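Local coordinates for glutathione S-transferase-like protein (Methylobacillus flagellatus, PDB 4GLT), which binds glutathione and, as a member of the glutathione S-transferase family, probably acts as a transferase, at residues Gln104-Thr107 / Ala108-Val112; Ser142-Ile145 / Glu146-Asn150; Gln199-Pro202 / Asn203-Arg206; Ala210-Arg214 / Ala215-Asp219. One frame throughout, in Å; residues are numbered along the deposited sequence.

Interaction 1: Gln104-Thr107 / Ala108-Val112; sequences QDHT and AKIAV
K109 N, I110 N and A111 N reach back four residues to D105 O, H106 O and T107 O, the opening backbone rungs of helix 106-133. The bond from K109 N to D105 O is short at 2.8 Å yet bent, with an N-H...O angle of 146°. That from I110 N to H106 O, 2.9 Å long, is almost straight at 171°, so the helix is regular by its second rung.

Side-chain polar contact comes from D105, the N-cap residue. Its carboxylate carbon CG stands trans to the residue's own amide nitrogen (chi1 164°), which lays the group over the first turn. There D105 OD1 accepts a weak bond from T107 N at 3.3 Å. The other oxygen, D105 OD2, rests 3.9 Å from A108 CB. The positive end of the helix would be expected to favour a negative charge on this group.

Apolar contact links H106 to I110. The two side chains slant across one another, and I110 CG1 approaches the ring obliquely, 3.7 Å from H106 ND1. I110 CD1 follows at 3.8 Å from H106 CE1. Near the CD2 end of the ring, K109 bends at its second and third torsions, and its CE lies 4.2 Å from H106 CD2.

Outside the turn, the H106 ring meets that of H94 of the second subunit, and both H106 and I110 pack on Y91 of that subunit. This is an N-capped helix start in the all-helical C-terminal part of a glutathione S-transferase, placed at the dimer interface.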
loop_
_atom_site.group_PDB
_atom_site.type_symbol
_atom_site.label_atom_id
_atom_site.label_comp_id
_atom_site.label_asym_id
_atom_site.label_seq_id
_atom_site.Cartn_x
_atom_site.Cartn_y
_atom_site.Cartn_z
ATOM N N GLN A 104 5.929 -18.582 -6.341
ATOM C CA GLN A 104 6.081 -19.348 -5.109
ATOM C C GLN A 104 7.474 -19.165 -4.495
ATOM O O GLN A 104 7.614 -19.083 -3.275
ATOM C CB GLN A 104 5.813 -20.831 -5.392
ATOM C CG GLN A 104 5.863 -21.748 -4.180
ATOM C CD GLN A 104 5.061 -23.022 -4.391
ATOM O OE1 GLN A 104 4.212 -23.092 -5.283
ATOM N NE2 GLN A 104 5.323 -24.037 -3.570
ATOM N N ASP A 105 8.502 -19.102 -5.339
ATOM C CA ASP A 105 9.877 -18.931 -4.858
ATOM C C ASP A 105 10.086 -17.559 -4.214
ATOM O O ASP A 105 9.735 -16.525 -4.789
ATOM C CB ASP A 105 10.886 -19.144 -5.988
ATOM C CG ASP A 105 12.264 -18.613 -5.639
ATOM O OD1 ASP A 105 12.643 -18.690 -4.453
ATOM O OD2 ASP A 105 12.964 -18.109 -6.542
ATOM N N HIS A 106 10.666 -17.549 -3.021
ATOM C CA HIS A 106 10.727 -16.321 -2.233
ATOM C C HIS A 106 11.511 -15.200 -2.920
ATOM O O HIS A 106 11.066 -14.052 -2.943
ATOM C CB HIS A 106 11.274 -16.591 -0.828
ATOM C CG HIS A 106 10.669 -15.714 0.227
ATOM N ND1 HIS A 106 11.307 -14.600 0.729
ATOM C CD2 HIS A 106 9.475 -15.782 0.865
ATOM C CE1 HIS A 106 10.537 -14.024 1.635
ATOM N NE2 HIS A 106 9.419 -14.721 1.737
ATOM N N THR A 107 12.673 -15.529 -3.475
ATOM C CA THR A 107 13.457 -14.536 -4.203
ATOM C C THR A 107 12.557 -13.859 -5.235
ATOM O O THR A 107 12.282 -12.652 -5.156
ATOM C CB THR A 107 14.673 -15.180 -4.905
ATOM O OG1 THR A 107 15.305 -16.103 -4.013
ATOM C CG2 THR A 107 15.693 -14.123 -5.311
ATOM N N ALA A 108 12.079 -14.654 -6.186
ATOM C CA ALA A 108 11.188 -14.161 -7.237
ATOM C C ALA A 108 9.975 -13.399 -6.698
ATOM O O ALA A 108 9.560 -12.403 -7.277
ATOM C CB ALA A 108 10.733 -15.300 -8.135
ATOM N N LYS A 109 9.407 -13.866 -5.594
ATOM C CA LYS A 109 8.189 -13.248 -5.066
ATOM C C LYS A 109 8.426 -11.877 -4.417
ATOM O O LYS A 109 7.624 -10.948 -4.554
ATOM C CB LYS A 109 7.498 -14.203 -4.093
ATOM C CG LYS A 109 7.123 -13.565 -2.779
ATOM C CD LYS A 109 5.866 -14.176 -2.195
ATOM C CE LYS A 109 6.100 -15.582 -1.696
ATOM N NZ LYS A 109 4.848 -16.103 -1.078
ATOM N N ILE A 110 9.535 -11.743 -3.710
ATOM C CA ILE A 110 9.906 -10.439 -3.191
ATOM C C ILE A 110 10.249 -9.522 -4.370
ATOM O O ILE A 110 9.894 -8.343 -4.386
ATOM C CB ILE A 110 11.097 -10.541 -2.223
ATOM C CG1 ILE A 110 10.704 -11.367 -0.996
ATOM C CG2 ILE A 110 11.560 -9.153 -1.811
ATOM C CD1 ILE A 110 9.686 -10.699 -0.096
ATOM N N ALA A 111 10.943 -10.081 -5.357
ATOM C CA ALA A 111 11.215 -9.351 -6.579
ATOM C C ALA A 111 9.912 -8.845 -7.197
ATOM O O ALA A 111 9.842 -7.702 -7.651
ATOM C CB ALA A 111 11.985 -10.218 -7.561
ATOM N N VAL A 112 8.878 -9.683 -7.195
ATOM C CA VAL A 112 7.597 -9.304 -7.786
ATOM C C VAL A 112 6.911 -8.223 -6.985
ATOM O O VAL A 112 6.405 -7.250 -7.544
ATOM C CB VAL A 112 6.634 -10.504 -7.926
ATOM C CG1 VAL A 112 5.194 -10.033 -8.079
ATOM C CG2 VAL A 112 7.028 -11.360 -9.111
#

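Interaction 2: Ser142-Ile145 / Glu146-Asn150; sequences SAVI and EKQLN. With GSH (glutathione), chain F.
I145 CG2 and L149 CD1 meet at 3.6 Å, their side chains alongside each other one helical turn apart, on the side of helix 142-162 that faces helix 106-133. I145 puts its CG2 branch trans to the backbone N, which carries that methyl forward along the helix to L149, and L149 CG also settles 3.2 Å from I145 O. Around them I145 packs on E132, and L149 on A129. An alanine in place of L149 would remove CG and both methyls, and is likely to open a gap between I145 CG2 and A129. Beside this pair Q148 CG lies trans to its own carbonyl carbon and 3.1 Å from V144 O. Q148 also touches A125 and A128.

The backbone beneath is plain alpha helix, part of the helical C-terminal bundle of the glutathione S-transferase fold: L149 N bonds to I145 O at 2.9 Å with an N-H...O angle of 169°, and K147 N to A143 O is equally straight at 170°. At its start, D141 OD1 accepts from A143 N and V144 N.

The solvent side is much looser. The exposed side chains of S142 and A143 miss the next turn, and E146 CB lies 3.4 Å from A143 O while its chain end heads off. K147 leaves the helix fully extended, CG trans to its backbone N (chi1 -165°), and its NZ makes a weak 3.2 Å bond to O32, a glycyl carboxylate oxygen of glutathione. K151 NZ binds the same ligand, which is also hydrogen-bonded to K70, I71 and S85 of the second subunit.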
loop_
_atom_site.group_PDB
_atom_site.type_symbol
_atom_site.label_atom_id
_atom_site.label_comp_id
_atom_site.label_asym_id
_atom_site.label_seq_id
_atom_site.Cartn_x
_atom_site.Cartn_y
_atom_site.Cartn_z
ATOM N N SER A 142 2.182 24.527 -6.429
ATOM C CA SER A 142 3.021 24.048 -7.527
ATOM C C SER A 142 4.213 23.173 -7.089
ATOM O O SER A 142 4.717 22.363 -7.872
ATOM C CB SER A 142 3.520 25.248 -8.337
ATOM O OG SER A 142 4.543 24.873 -9.242
ATOM N N ALA A 143 4.664 23.354 -5.850
ATOM C CA ALA A 143 5.831 22.633 -5.328
ATOM C C ALA A 143 5.504 21.166 -5.107
ATOM O O ALA A 143 6.306 20.276 -5.404
ATOM C CB ALA A 143 6.299 23.262 -4.025
ATOM N N VAL A 144 4.311 20.937 -4.571
ATOM C CA VAL A 144 3.799 19.608 -4.309
ATOM C C VAL A 144 3.709 18.820 -5.607
ATOM O O VAL A 144 4.133 17.670 -5.685
ATOM C CB VAL A 144 2.403 19.710 -3.676
ATOM C CG1 VAL A 144 1.716 18.360 -3.667
ATOM C CG2 VAL A 144 2.504 20.293 -2.274
ATOM N N ILE A 145 3.167 19.461 -6.633
ATOM C CA ILE A 145 3.077 18.852 -7.948
ATOM C C ILE A 145 4.473 18.498 -8.464
ATOM O O ILE A 145 4.714 17.392 -8.952
ATOM C CB ILE A 145 2.379 19.808 -8.929
ATOM C CG1 ILE A 145 0.959 20.104 -8.444
ATOM C CG2 ILE A 145 2.366 19.227 -10.335
ATOM C CD1 ILE A 145 0.229 21.143 -9.267
ATOM N N GLU A 146 5.394 19.448 -8.344
ATOM C CA GLU A 146 6.760 19.256 -8.810
ATOM C C GLU A 146 7.405 18.039 -8.142
ATOM O O GLU A 146 7.939 17.150 -8.807
ATOM C CB GLU A 146 7.581 20.513 -8.512
ATOM C CG GLU A 146 8.664 20.817 -9.533
ATOM C CD GLU A 146 9.478 19.594 -9.906
ATOM O OE1 GLU A 146 8.872 18.570 -10.296
ATOM O OE2 GLU A 146 10.724 19.662 -9.817
ATOM N N LYS A 147 7.345 17.998 -6.830
ATOM C CA LYS A 147 7.926 16.917 -6.071
ATOM C C LYS A 147 7.375 15.556 -6.477
ATOM O O LYS A 147 8.111 14.607 -6.665
ATOM C CB LYS A 147 7.654 17.159 -4.599
ATOM C CG LYS A 147 8.467 16.337 -3.661
ATOM C CD LYS A 147 7.935 16.507 -2.272
ATOM C CE LYS A 147 8.575 15.574 -1.283
ATOM N NZ LYS A 147 7.700 15.478 -0.085
ATOM N N GLN A 148 6.062 15.466 -6.584
ATOM C CA GLN A 148 5.430 14.193 -6.924
ATOM C C GLN A 148 5.779 13.745 -8.339
ATOM O O GLN A 148 6.103 12.578 -8.573
ATOM C CB GLN A 148 3.911 14.305 -6.775
ATOM C CG GLN A 148 3.455 14.672 -5.375
ATOM C CD GLN A 148 3.839 13.618 -4.355
ATOM O OE1 GLN A 148 3.895 13.886 -3.159
ATOM N NE2 GLN A 148 4.112 12.415 -4.827
ATOM N N LEU A 149 5.710 14.672 -9.288
ATOM C CA LEU A 149 6.045 14.343 -10.667
ATOM C C LEU A 149 7.532 14.018 -10.727
ATOM O O LEU A 149 8.014 13.375 -11.666
ATOM C CB LEU A 149 5.657 15.479 -11.620
ATOM C CG LEU A 149 4.143 15.736 -11.681
ATOM C CD1 LEU A 149 3.761 16.816 -12.686
ATOM C CD2 LEU A 149 3.395 14.448 -11.982
ATOM N N ASN A 150 8.254 14.443 -9.698
ATOM C CA ASN A 150 9.630 14.005 -9.529
ATOM C C ASN A 150 9.732 12.515 -9.230
ATOM O O ASN A 150 10.557 11.823 -9.815
ATOM C CB ASN A 150 10.336 14.816 -8.443
ATOM C CG ASN A 150 11.122 15.968 -9.014
ATOM O OD1 ASN A 150 11.463 15.967 -10.196
ATOM N ND2 ASN A 150 11.413 16.962 -8.183
HETATM N N1 GSH F . 3.865 3.585 1.959
HETATM C CA1 GSH F . 5.318 3.440 2.211
HETATM C C1 GSH F . 5.579 2.403 3.273
HETATM O O11 GSH F . 6.774 2.136 3.501
HETATM O O12 GSH F . 4.624 1.839 3.869
HETATM C CB1 GSH F . 6.027 4.773 2.506
HETATM C CG1 GSH F . 5.473 5.582 3.677
HETATM C CD1 GSH F . 5.929 7.031 3.619
HETATM O OE1 GSH F . 5.454 7.793 2.792
HETATM N N2 GSH F . 6.847 7.447 4.502
HETATM C CA2 GSH F . 7.177 8.861 4.646
HETATM C C2 GSH F . 8.149 9.359 3.609
HETATM O O2 GSH F . 9.241 8.826 3.471
HETATM C CB2 GSH F . 7.715 9.135 6.050
HETATM S SG2 GSH F . 6.429 8.882 7.311
HETATM N N3 GSH F . 7.749 10.395 2.855
HETATM C CA3 GSH F . 8.682 11.102 1.989
HETATM C C3 GSH F . 8.081 11.652 0.705
HETATM O O31 GSH F . 6.939 11.282 0.341
HETATM O O32 GSH F . 8.758 12.473 0.041
#

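Interaction 3: Gln199-Pro202 / Asn203-Arg206; sequences QQYP and NLAR
R206 bonds through its backbone N to P202 O, 3.0 Å away, and its side chain then climbs back along the first turn of helix 202-212. CB passes 3.4 Å from P202 O. Beyond it the chain runs straight through CG and CD before a bend at the third torsion (chi3 55°) turns the guanidinium round, one face 4.3 Å above N203 O. At the tip, NH2 comes to 2.6 Å from N203 OD1, though the N-H...O angle of only 121° makes this a weak bond. The stronger anchors are outside the turn: NH2 donates to L163 O and NH1 to R166 O.

The start of the helix is set by Y201 at the N-cap, whose O accepts from A205 N at 3.0 Å and 168°. P202 follows as the first helical residue, a place where proline's missing N-H costs no rung. The apolar part of the contact joins the bases of two side chains: Y201 CB lies 3.9 Å from L204 CB and 4.1 Å from L204 CD1, while the ring extends toward helix 142-162. Q200 CB sits over one ring face, offset toward the rim.

The Y201 side chain packs on E153, L156, R157 and D160 of helix 142-162. D160 OD2 also accepts from L204 N, so the new helix is pinned to its neighbour at the first turn, while L204 and A205 rest on W197 of helix 197-200.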
loop_
_atom_site.group_PDB
_atom_site.type_symbol
_atom_site.label_atom_id
_atom_site.label_comp_id
_atom_site.label_asym_id
_atom_site.label_seq_id
_atom_site.Cartn_x
_atom_site.Cartn_y
_atom_site.Cartn_z
ATOM N N GLN A 199 8.405 7.431 -25.995
ATOM C CA GLN A 199 9.620 7.798 -26.708
ATOM C C GLN A 199 10.837 7.876 -25.788
ATOM O O GLN A 199 11.946 7.501 -26.178
ATOM C CB GLN A 199 9.423 9.136 -27.415
ATOM C CG GLN A 199 10.555 9.502 -28.353
ATOM C CD GLN A 199 10.427 10.914 -28.873
ATOM O OE1 GLN A 199 11.113 11.305 -29.817
ATOM N NE2 GLN A 199 9.545 11.691 -28.256
ATOM N N GLN A 200 10.623 8.371 -24.572
ATOM C CA GLN A 200 11.709 8.578 -23.617
ATOM C C GLN A 200 12.139 7.270 -22.953
ATOM O O GLN A 200 13.297 7.109 -22.566
ATOM C CB GLN A 200 11.296 9.581 -22.538
ATOM C CG GLN A 200 10.350 10.674 -23.010
ATOM C CD GLN A 200 10.382 11.890 -22.100
ATOM O OE1 GLN A 200 11.234 11.990 -21.216
ATOM N NE2 GLN A 200 9.456 12.823 -22.315
ATOM N N TYR A 201 11.202 6.341 -22.816
ATOM C CA TYR A 201 11.483 5.072 -22.165
ATOM C C TYR A 201 11.107 3.940 -23.108
ATOM O O TYR A 201 9.992 3.415 -23.047
ATOM C CB TYR A 201 10.701 4.958 -20.852
ATOM C CG TYR A 201 10.791 6.183 -19.957
ATOM C CD1 TYR A 201 11.907 6.412 -19.159
ATOM C CD2 TYR A 201 9.753 7.108 -19.906
ATOM C CE1 TYR A 201 11.991 7.528 -18.338
ATOM C CE2 TYR A 201 9.827 8.225 -19.090
ATOM C CZ TYR A 201 10.949 8.432 -18.311
ATOM O OH TYR A 201 11.022 9.543 -17.497
ATOM N N PRO A 202 12.044 3.561 -23.989
ATOM C CA PRO A 202 11.774 2.587 -25.044
ATOM C C PRO A 202 11.456 1.191 -24.521
ATOM O O PRO A 202 10.581 0.521 -25.068
ATOM C CB PRO A 202 13.069 2.584 -25.873
ATOM C CG PRO A 202 14.116 3.156 -24.978
ATOM C CD PRO A 202 13.400 4.124 -24.080
ATOM N N ASN A 203 12.155 0.752 -23.477
ATOM C CA ASN A 203 11.853 -0.543 -22.871
ATOM C C ASN A 203 10.429 -0.578 -22.304
ATOM O O ASN A 203 9.721 -1.562 -22.445
ATOM C CB ASN A 203 12.864 -0.886 -21.774
ATOM C CG ASN A 203 14.291 -0.896 -22.277
ATOM O OD1 ASN A 203 14.644 -1.666 -23.177
ATOM N ND2 ASN A 203 15.131 -0.053 -21.684
ATOM N N LEU A 204 10.019 0.505 -21.661
ATOM C CA LEU A 204 8.690 0.567 -21.066
ATOM C C LEU A 204 7.603 0.564 -22.138
ATOM O O LEU A 204 6.614 -0.153 -22.022
ATOM C CB LEU A 204 8.547 1.795 -20.161
ATOM C CG LEU A 204 9.133 1.748 -18.743
ATOM C CD1 LEU A 204 8.648 2.937 -17.914
ATOM C CD2 LEU A 204 8.773 0.445 -18.043
ATOM N N ALA A 205 7.795 1.364 -23.181
ATOM C CA ALA A 205 6.856 1.400 -24.296
ATOM C C ALA A 205 6.733 0.020 -24.950
ATOM O O ALA A 205 5.633 -0.410 -25.301
ATOM C CB ALA A 205 7.280 2.446 -25.315
ATOM N N ARG A 206 7.862 -0.667 -25.106
ATOM C CA ARG A 206 7.865 -2.053 -25.578
ATOM C C ARG A 206 7.074 -2.986 -24.661
ATOM O O ARG A 206 6.341 -3.862 -25.126
ATOM C CB ARG A 206 9.290 -2.577 -25.692
ATOM C CG ARG A 206 9.366 -4.097 -25.676
ATOM C CD ARG A 206 10.695 -4.601 -26.228
ATOM N NE ARG A 206 11.829 -4.019 -25.515
ATOM C CZ ARG A 206 12.255 -4.434 -24.325
ATOM N NH1 ARG A 206 11.638 -5.437 -23.708
ATOM N NH2 ARG A 206 13.293 -3.845 -23.746
#

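Interaction 4: Ala210-Arg214 / Ala215-Asp219; sequences AMMKR and ASFKD
The chain reverses so sharply after helix 202-212 that the CA atoms of M212 and K218 stand 5.3 Å apart, and R214, the N-cap of short helix 215-218, accepts at its O from K218 N at 2.6 Å with a nearly linear N-H...O angle of 163°. This tight corner between two helices lies in the helical C-terminal part of the glutathione S-transferase fold and is packed by M211, M212 and F217.

F217 is its centre. CG trans to the backbone N (chi1 -172°) sends the ring back against the preceding helix, where it crosses M211 at about a right angle. M211 CB makes a CH-pi contact over the ring face, 4.1 Å from the centroid and 28° off the normal. M211 then curls at its second and third torsions, which returns CE to 4.0 Å from F217 CG. M212 approaches differently: its SD makes a Met-aromatic contact, oblique to the ring and 3.7 Å from F217 CE2, while its CA sits at the ring edge in plane. R35 adds a cation-pi contact to F217. With an alanine here, the ring would be gone, and M211 CB and M212 SD would probably face a gap at the corner.

Beside the cluster, R214 and S216 share E43: R214 NH1 forms a salt bridge with OE1, and S216 OG is hydrogen-bonded to OE2. Their side chains also touch directly, S216 OG lying 3.5 Å from R214 CB.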
loop_
_atom_site.group_PDB
_atom_site.type_symbol
_atom_site.label_atom_id
_atom_site.label_comp_id
_atom_site.label_asym_id
_atom_site.label_seq_id
_atom_site.Cartn_x
_atom_site.Cartn_y
_atom_site.Cartn_z
ATOM N N ALA A 210 3.510 -5.100 -25.500
ATOM C CA ALA A 210 3.127 -6.457 -25.118
ATOM C C ALA A 210 1.821 -6.489 -24.306
ATOM O O ALA A 210 0.927 -7.278 -24.591
ATOM C CB ALA A 210 4.250 -7.117 -24.336
ATOM N N MET A 211 1.728 -5.635 -23.291
ATOM C CA MET A 211 0.546 -5.569 -22.424
ATOM C C MET A 211 -0.739 -5.194 -23.164
ATOM O O MET A 211 -1.796 -5.785 -22.941
ATOM C CB MET A 211 0.780 -4.569 -21.287
ATOM C CG MET A 211 1.920 -4.938 -20.350
ATOM S SD MET A 211 1.604 -6.454 -19.429
ATOM C CE MET A 211 -0.018 -6.091 -18.770
ATOM N N MET A 212 -0.651 -4.189 -24.027
ATOM C CA MET A 212 -1.796 -3.768 -24.826
ATOM C C MET A 212 -2.362 -4.891 -25.687
ATOM O O MET A 212 -3.463 -4.770 -26.231
ATOM C CB MET A 212 -1.407 -2.595 -25.724
ATOM C CG MET A 212 -1.475 -1.249 -25.036
ATOM S SD MET A 212 -3.126 -0.995 -24.376
ATOM C CE MET A 212 -3.226 0.796 -24.402
ATOM N N LYS A 213 -1.607 -5.977 -25.819
ATOM C CA LYS A 213 -2.029 -7.101 -26.655
ATOM C C LYS A 213 -2.831 -8.154 -25.888
ATOM O O LYS A 213 -3.249 -9.161 -26.457
ATOM C CB LYS A 213 -0.822 -7.750 -27.343
ATOM C CG LYS A 213 -0.168 -6.890 -28.415
ATOM C CD LYS A 213 1.151 -7.496 -28.875
ATOM C CE LYS A 213 1.910 -6.549 -29.791
ATOM N NZ LYS A 213 1.143 -6.232 -31.031
ATOM N N ARG A 214 -3.095 -7.890 -24.617
ATOM C CA ARG A 214 -3.874 -8.807 -23.805
ATOM C C ARG A 214 -5.274 -8.271 -23.575
ATOM O O ARG A 214 -5.451 -7.133 -23.177
ATOM C CB ARG A 214 -3.202 -9.038 -22.461
ATOM C CG ARG A 214 -1.815 -9.602 -22.546
ATOM C CD ARG A 214 -1.369 -10.126 -21.206
ATOM N NE ARG A 214 -0.186 -10.955 -21.341
ATOM C CZ ARG A 214 -0.107 -12.219 -20.960
ATOM N NH1 ARG A 214 -1.140 -12.812 -20.402
ATOM N NH2 ARG A 214 1.014 -12.889 -21.132
ATOM N N ALA A 215 -6.272 -9.100 -23.834
ATOM C CA ALA A 215 -7.644 -8.696 -23.605
ATOM C C ALA A 215 -7.789 -8.231 -22.163
ATOM O O ALA A 215 -8.322 -7.152 -21.895
ATOM C CB ALA A 215 -8.592 -9.845 -23.905
ATOM N N SER A 216 -7.301 -9.043 -21.230
ATOM C CA SER A 216 -7.353 -8.675 -19.821
ATOM C C SER A 216 -6.982 -7.211 -19.701
ATOM O O SER A 216 -7.756 -6.393 -19.199
ATOM C CB SER A 216 -6.369 -9.513 -19.007
ATOM O OG SER A 216 -5.074 -9.466 -19.584
ATOM N N PHE A 217 -5.787 -6.881 -20.176
ATOM C CA PHE A 217 -5.296 -5.517 -20.081
ATOM C C PHE A 217 -6.119 -4.540 -20.917
ATOM O O PHE A 217 -6.704 -3.603 -20.376
ATOM C CB PHE A 217 -3.816 -5.429 -20.454
ATOM C CG PHE A 217 -3.224 -4.085 -20.184
ATOM C CD1 PHE A 217 -3.206 -3.577 -18.895
ATOM C CD2 PHE A 217 -2.706 -3.320 -21.212
ATOM C CE1 PHE A 217 -2.677 -2.330 -18.631
ATOM C CE2 PHE A 217 -2.176 -2.069 -20.956
ATOM C CZ PHE A 217 -2.163 -1.572 -19.664
ATOM N N LYS A 218 -6.171 -4.769 -22.226
ATOM C CA LYS A 218 -6.859 -3.858 -23.133
ATOM C C LYS A 218 -8.341 -3.711 -22.811
ATOM O O LYS A 218 -8.928 -2.653 -23.026
ATOM C CB LYS A 218 -6.684 -4.297 -24.589
ATOM C CG LYS A 218 -7.105 -3.227 -25.585
ATOM C CD LYS A 218 -7.058 -3.714 -27.022
ATOM C CE LYS A 218 -7.661 -2.672 -27.953
ATOM N NZ LYS A 218 -7.737 -3.142 -29.365
ATOM N N ASP A 219 -8.944 -4.778 -22.297
ATOM C CA ASP A 219 -10.368 -4.778 -21.993
ATOM C C ASP A 219 -10.720 -3.932 -20.780
ATOM O O ASP A 219 -11.893 -3.787 -20.443
ATOM C CB ASP A 219 -10.855 -6.204 -21.746
ATOM C CG ASP A 219 -11.258 -6.913 -23.019
ATOM O OD1 ASP A 219 -11.139 -6.309 -24.108
ATOM O OD2 ASP A 219 -11.701 -8.077 -22.924
#

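All four contacts are local, each spanning a helical turn or the corner between two helices, and they follow one another in series without nesting or crossing. Interaction 1 starts helix 106-133, and interaction 2 opens the next helix, 142-162, with centres 33 Å apart. Interaction 1 packs on the second subunit; interaction 2 reaches, through a weak bond, a glutathione also bound by residues of that subunit. Interaction 3 joins helix 197-200 to helix 202-212 and packs back on helix 142-162, about 8 Å from interaction 2 at nearest atoms. Interaction 4 ends helix 202-212, its centre about 17 Å from that of interaction 3, and closes the corner into helix 215-218.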